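Local coordinates for protein 361aa long hypothetical D-aminopeptidase (Pyrococcus horikoshii, PDB 2DRH) that probably acts as an aminopeptidase of the S58 (DmpA-like) family, though its actual substrate and function remain unestablished, at residues A[244-249]-A[309-314]; A[256-261]-A[281-286]. All coordinates share one frame; numbering follows the deposited sequence.

Interaction 1: A[244-249]-A[309-314]; sequences IATDAP and SPLFKA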
loop_
_atom_site.group_PDB
_atom_site.type_symbol
_atom_site.label_atom_id
_atom_site.label_comp_id
_atom_site.label_asym_id
_atom_site.label_seq_id
_atom_site.Cartn_x
_atom_site.Cartn_y
_atom_site.Cartn_z
ATOM N N ILE A 244 10.120 -7.017 15.909
ATOM C CA ILE A 244 11.494 -6.553 15.828
ATOM C C ILE A 244 11.698 -5.288 16.653
ATOM O O ILE A 244 10.877 -4.363 16.620
ATOM C CB ILE A 244 11.899 -6.236 14.375
ATOM C CG1 ILE A 244 11.438 -7.357 13.436
ATOM C CG2 ILE A 244 13.410 -6.041 14.295
ATOM C CD1 ILE A 244 11.958 -8.719 13.793
ATOM N N ALA A 245 12.797 -5.257 17.395
ATOM C CA ALA A 245 13.139 -4.095 18.208
ATOM C C ALA A 245 14.589 -3.724 17.927
ATOM O O ALA A 245 15.421 -4.596 17.667
ATOM C CB ALA A 245 12.957 -4.410 19.690
ATOM N N THR A 246 14.884 -2.427 17.971
ATOM C CA THR A 246 16.239 -1.939 17.745
ATOM C C THR A 246 16.447 -0.611 18.451
ATOM O O THR A 246 15.490 0.123 18.705
ATOM C CB THR A 246 16.545 -1.734 16.241
ATOM O OG1 THR A 246 17.902 -1.289 16.088
ATOM C CG2 THR A 246 15.614 -0.688 15.633
ATOM N N ASP A 247 17.698 -0.310 18.779
ATOM C CA ASP A 247 18.022 0.945 19.438
ATOM C C ASP A 247 18.619 1.913 18.414
ATOM O O ASP A 247 19.130 2.976 18.760
ATOM C CB ASP A 247 18.990 0.698 20.603
ATOM C CG ASP A 247 20.324 0.105 20.159
ATOM O OD1 ASP A 247 20.394 -0.500 19.070
ATOM O OD2 ASP A 247 21.307 0.231 20.923
ATOM N N ALA A 248 18.546 1.534 17.142
ATOM C CA ALA A 248 19.060 2.375 16.073
ATOM C C ALA A 248 18.012 3.431 15.721
ATOM O O ALA A 248 16.825 3.125 15.623
ATOM C CB ALA A 248 19.383 1.524 14.844
ATOM N N PRO A 249 18.435 4.694 15.550
ATOM C CA PRO A 249 17.490 5.762 15.207
ATOM C C PRO A 249 16.975 5.585 13.778
ATOM O O PRO A 249 17.755 5.571 12.827
ATOM C CB PRO A 249 18.326 7.029 15.379
ATOM C CG PRO A 249 19.698 6.570 14.997
ATOM C CD PRO A 249 19.796 5.234 15.715
ATOM N N SER A 309 22.035 -1.172 5.685
ATOM C CA SER A 309 21.931 -2.547 5.197
ATOM C C SER A 309 22.302 -3.563 6.281
ATOM O O SER A 309 21.712 -4.651 6.353
ATOM C CB SER A 309 22.792 -2.737 3.946
ATOM O OG SER A 309 22.269 -1.972 2.870
ATOM N N PRO A 310 23.284 -3.225 7.145
ATOM C CA PRO A 310 23.661 -4.155 8.206
ATOM C C PRO A 310 22.455 -4.456 9.095
ATOM O O PRO A 310 22.284 -5.585 9.560
ATOM C CB PRO A 310 24.759 -3.395 8.947
ATOM C CG PRO A 310 25.426 -2.655 7.846
ATOM C CD PRO A 310 24.249 -2.110 7.072
ATOM N N LEU A 311 21.613 -3.452 9.331
ATOM C CA LEU A 311 20.431 -3.665 10.159
ATOM C C LEU A 311 19.428 -4.582 9.430
ATOM O O LEU A 311 18.720 -5.365 10.065
ATOM C CB LEU A 311 19.777 -2.322 10.520
ATOM C CG LEU A 311 20.627 -1.348 11.361
ATOM C CD1 LEU A 311 19.985 0.023 11.366
ATOM C CD2 LEU A 311 20.771 -1.859 12.785
ATOM N N PHE A 312 19.367 -4.487 8.104
ATOM C CA PHE A 312 18.463 -5.350 7.336
ATOM C C PHE A 312 18.924 -6.802 7.480
ATOM O O PHE A 312 18.115 -7.709 7.674
ATOM C CB PHE A 312 18.471 -4.984 5.848
ATOM C CG PHE A 312 17.788 -3.681 5.522
ATOM C CD1 PHE A 312 17.080 -2.974 6.485
ATOM C CD2 PHE A 312 17.837 -3.175 4.223
ATOM C CE1 PHE A 312 16.429 -1.783 6.159
ATOM C CE2 PHE A 312 17.193 -1.991 3.890
ATOM C CZ PHE A 312 16.487 -1.295 4.860
ATOM N N LYS A 313 20.233 -7.018 7.381
ATOM C CA LYS A 313 20.780 -8.365 7.507
ATOM C C LYS A 313 20.602 -8.904 8.924
ATOM O O LYS A 313 20.169 -10.044 9.112
ATOM C CB LYS A 313 22.264 -8.380 7.125
ATOM C CG LYS A 313 22.992 -9.652 7.551
ATOM C CD LYS A 313 24.420 -9.684 7.048
ATOM C CE LYS A 313 24.451 -9.840 5.542
ATOM N NZ LYS A 313 23.721 -11.067 5.141
ATOM N N ALA A 314 20.938 -8.079 9.914
ATOM C CA ALA A 314 20.816 -8.457 11.319
ATOM C C ALA A 314 19.370 -8.839 11.647
ATOM O O ALA A 314 19.123 -9.732 12.447
ATOM C CB ALA A 314 21.275 -7.293 12.220
#
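Leu311, on the first turn of helix 309-328, points its forked end at Ala248, just past the end of strand 240-246, and these two residues make up nearly all of the contact. Ala248 directs its single methyl at the helix, and it meets the leucine fork unevenly: CD1 of Leu311 lies 3.8 Å from CB of Ala248, while CD2 of Leu311 stays at 4.2 Å from that same CB. The leucine reaches across because CG stands opposite the carbonyl carbon, beside the backbone N (chi1 -63°), which carries both methyls off the helix toward the chain. CD2 of Leu311 also passes Thr246 OG1, more distantly, at 4.4 Å, in loose packing with no bond. The hydroxyl is occupied within its own chain segment and next to it. With OG1 of Thr246 swung opposite the backbone N (chi1 -178°), it accepts from Ala248 N at 3.1 Å in a fairly straight bond (160° at the hydrogen), the signature of an ST turn. The same OG1 is hydrogen-bonded to the carbonyl O of Thr200 on strand 198-207, which lies beside strand 240-246 in the sheet. By tying Ala248 N back to the strand end, the turn probably helps fix where the alanine methyl faces the helix. Around the leucine, Val192, Ile194 and Val201 continue the apolar surround, and Tyr199 packs on Ala248. No hydrogen bond or ion pair crosses between 244-249 and 309-314, and they bury only 75 Å² together. The contact is thus a small, fully buried aliphatic touch: dispersion and exclusion of water hold it, while the hydroxyl of Thr246 at its edge is satisfied by the turn and by the adjoining strand.

Interaction 2: A[256-261]-A[281-286]; sequences NRVAKR and AVAFST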
loop_
_atom_site.group_PDB
_atom_site.type_symbol
_atom_site.label_atom_id
_atom_site.label_comp_id
_atom_site.label_asym_id
_atom_site.label_seq_id
_atom_site.Cartn_x
_atom_site.Cartn_y
_atom_site.Cartn_z
ATOM N N ASN A 256 9.391 0.477 8.407
ATOM C CA ASN A 256 8.553 -0.374 7.562
ATOM C C ASN A 256 9.509 -1.231 6.741
ATOM O O ASN A 256 9.241 -2.404 6.488
ATOM C CB ASN A 256 7.675 0.447 6.614
ATOM C CG ASN A 256 6.401 0.932 7.273
ATOM O OD1 ASN A 256 5.820 0.238 8.109
ATOM N ND2 ASN A 256 5.947 2.117 6.883
ATOM N N ARG A 257 10.640 -0.643 6.348
ATOM C CA ARG A 257 11.635 -1.371 5.565
ATOM C C ARG A 257 12.200 -2.505 6.417
ATOM O O ARG A 257 12.320 -3.642 5.959
ATOM C CB ARG A 257 12.768 -0.434 5.116
ATOM C CG ARG A 257 12.312 0.798 4.334
ATOM C CD ARG A 257 13.504 1.616 3.834
ATOM N NE ARG A 257 14.145 1.019 2.660
ATOM C CZ ARG A 257 15.388 1.286 2.262
ATOM N NH1 ARG A 257 16.137 2.140 2.952
ATOM N NH2 ARG A 257 15.881 0.712 1.167
ATOM N N VAL A 258 12.547 -2.188 7.662
ATOM C CA VAL A 258 13.079 -3.177 8.587
ATOM C C VAL A 258 12.085 -4.334 8.758
ATOM O O VAL A 258 12.462 -5.500 8.708
ATOM C CB VAL A 258 13.370 -2.525 9.976
ATOM C CG1 VAL A 258 13.632 -3.592 11.012
ATOM C CG2 VAL A 258 14.590 -1.579 9.870
ATOM N N ALA A 259 10.815 -4.008 8.957
ATOM C CA ALA A 259 9.798 -5.036 9.132
ATOM C C ALA A 259 9.826 -6.052 7.978
ATOM O O ALA A 259 9.723 -7.256 8.202
ATOM C CB ALA A 259 8.417 -4.388 9.251
ATOM N N LYS A 260 9.987 -5.563 6.752
ATOM C CA LYS A 260 10.029 -6.427 5.571
ATOM C C LYS A 260 11.190 -7.416 5.559
ATOM O O LYS A 260 11.082 -8.506 4.994
ATOM C CB LYS A 260 10.131 -5.587 4.296
ATOM C CG LYS A 260 8.845 -4.973 3.805
ATOM C CD LYS A 260 9.055 -4.387 2.411
ATOM C CE LYS A 260 7.793 -3.722 1.875
ATOM N NZ LYS A 260 8.043 -3.144 0.529
ATOM N N ARG A 261 12.308 -7.024 6.166
ATOM C CA ARG A 261 13.495 -7.860 6.195
ATOM C C ARG A 261 13.318 -9.087 7.074
ATOM O O ARG A 261 14.055 -10.074 6.947
ATOM C CB ARG A 261 14.700 -7.021 6.648
ATOM C CG ARG A 261 14.994 -5.853 5.711
ATOM C CD ARG A 261 15.137 -6.342 4.264
ATOM N NE ARG A 261 15.508 -5.285 3.326
ATOM C CZ ARG A 261 14.688 -4.341 2.884
ATOM N NH1 ARG A 261 13.428 -4.301 3.286
ATOM N NH2 ARG A 261 15.130 -3.437 2.028
ATOM N N ALA A 281 5.031 -8.846 10.483
ATOM C CA ALA A 281 6.197 -8.343 11.196
ATOM C C ALA A 281 5.957 -6.920 11.669
ATOM O O ALA A 281 5.435 -6.090 10.927
ATOM C CB ALA A 281 7.408 -8.378 10.283
ATOM N N VAL A 282 6.328 -6.644 12.911
ATOM C CA VAL A 282 6.183 -5.310 13.470
ATOM C C VAL A 282 7.543 -4.860 14.010
ATOM O O VAL A 282 8.145 -5.535 14.840
ATOM C CB VAL A 282 5.137 -5.291 14.603
ATOM C CG1 VAL A 282 5.115 -3.927 15.266
ATOM C CG2 VAL A 282 3.748 -5.618 14.038
ATOM N N ALA A 283 8.029 -3.724 13.524
ATOM C CA ALA A 283 9.321 -3.208 13.957
ATOM C C ALA A 283 9.202 -1.837 14.600
ATOM O O ALA A 283 8.411 -1.000 14.163
ATOM C CB ALA A 283 10.266 -3.139 12.775
ATOM N N PHE A 284 9.992 -1.613 15.646
ATOM C CA PHE A 284 9.985 -0.334 16.342
ATOM C C PHE A 284 11.365 -0.005 16.890
ATOM O O PHE A 284 12.182 -0.899 17.124
ATOM C CB PHE A 284 8.954 -0.345 17.478
ATOM C CG PHE A 284 9.303 -1.255 18.636
ATOM C CD1 PHE A 284 10.170 -0.830 19.647
ATOM C CD2 PHE A 284 8.740 -2.527 18.735
ATOM C CE1 PHE A 284 10.465 -1.658 20.738
ATOM C CE2 PHE A 284 9.026 -3.359 19.815
ATOM C CZ PHE A 284 9.891 -2.922 20.823
ATOM N N SER A 285 11.625 1.282 17.075
ATOM C CA SER A 285 12.902 1.738 17.602
ATOM C C SER A 285 12.687 2.414 18.948
ATOM O O SER A 285 11.658 3.036 19.182
ATOM C CB SER A 285 13.559 2.718 16.626
ATOM O OG SER A 285 14.719 3.311 17.194
ATOM N N THR A 286 13.661 2.279 19.837
ATOM C CA THR A 286 13.581 2.887 21.160
ATOM C C THR A 286 14.381 4.182 21.160
ATOM O O THR A 286 14.422 4.896 22.156
ATOM C CB THR A 286 14.192 1.968 22.228
ATOM O OG1 THR A 286 15.551 1.676 21.872
ATOM C CG2 THR A 286 13.415 0.665 22.332
#
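This is alanine-rich helix-on-sheet packing inside a beta-alpha-beta unit: helix 252-268 follows strand 240-246 after a short loop and lies over the next strand of the sheet, 278-285, which runs parallel to the first. Ala259 on the helix and Ala281 and Ala283 on the strand form its centre, with all three methyl groups directed across the gap. Such small side chains let the backbones approach closely: the local axes pass 7.1 Å apart, with their directions 135° from one another, and the CA atoms of Ala259 and Ala283 are separated by 5.2 Å. The methyl of Ala259 sits between the two strand alanines, its CB 4.2 Å from CB of each. Backbone takes part as well. Ala281 CB comes within 3.3 Å of Ala259 O, a tight fit, and Ala283 CB rests 4.0 Å from Ala259 N. Beside this, Val258 adds one branch: CG1, anti to the backbone N (chi1 168°), touches Ala283 CB at 3.8 Å. No hydrogen bond links the two segments, so shape and the burial of 174 Å² carry the contact. On the other strand face, Val282 and Phe284 turn their CB atoms away from the helix. Farther out, Phe72 of strand 65-73, the antiparallel neighbour of 278-285, extends the floor beneath Ala259, whereas Val258 reaches Ile244 on strand 240-246 and, on helix 309-328, Phe312 and Thr315. Helix 252-268 therefore lies over three adjoining strands and against a second helix.

In the fold
Interactions 1 and 2 have centres 8 Å apart and share the sheet in which strands 240-246 and 278-285 run side by side. Ile244 N lies 2.7 Å from Val282 O, a probable hydrogen bond of that strand pairing, and, just past the end of strand 240-246, Ala248 O lies 2.6 Å from the side-chain OG of Ser285, a probable hydrogen bond outside that pairing. The helices are joined too: Arg261 makes a cation-pi contact with Phe312. Along the chain, interaction 2 is nested inside the loop closed by interaction 1; in space the two helices lie side by side against the same sheet. Residues of both helical segments, among them Lys313 and Arg261, contact a second subunit of the tetramer.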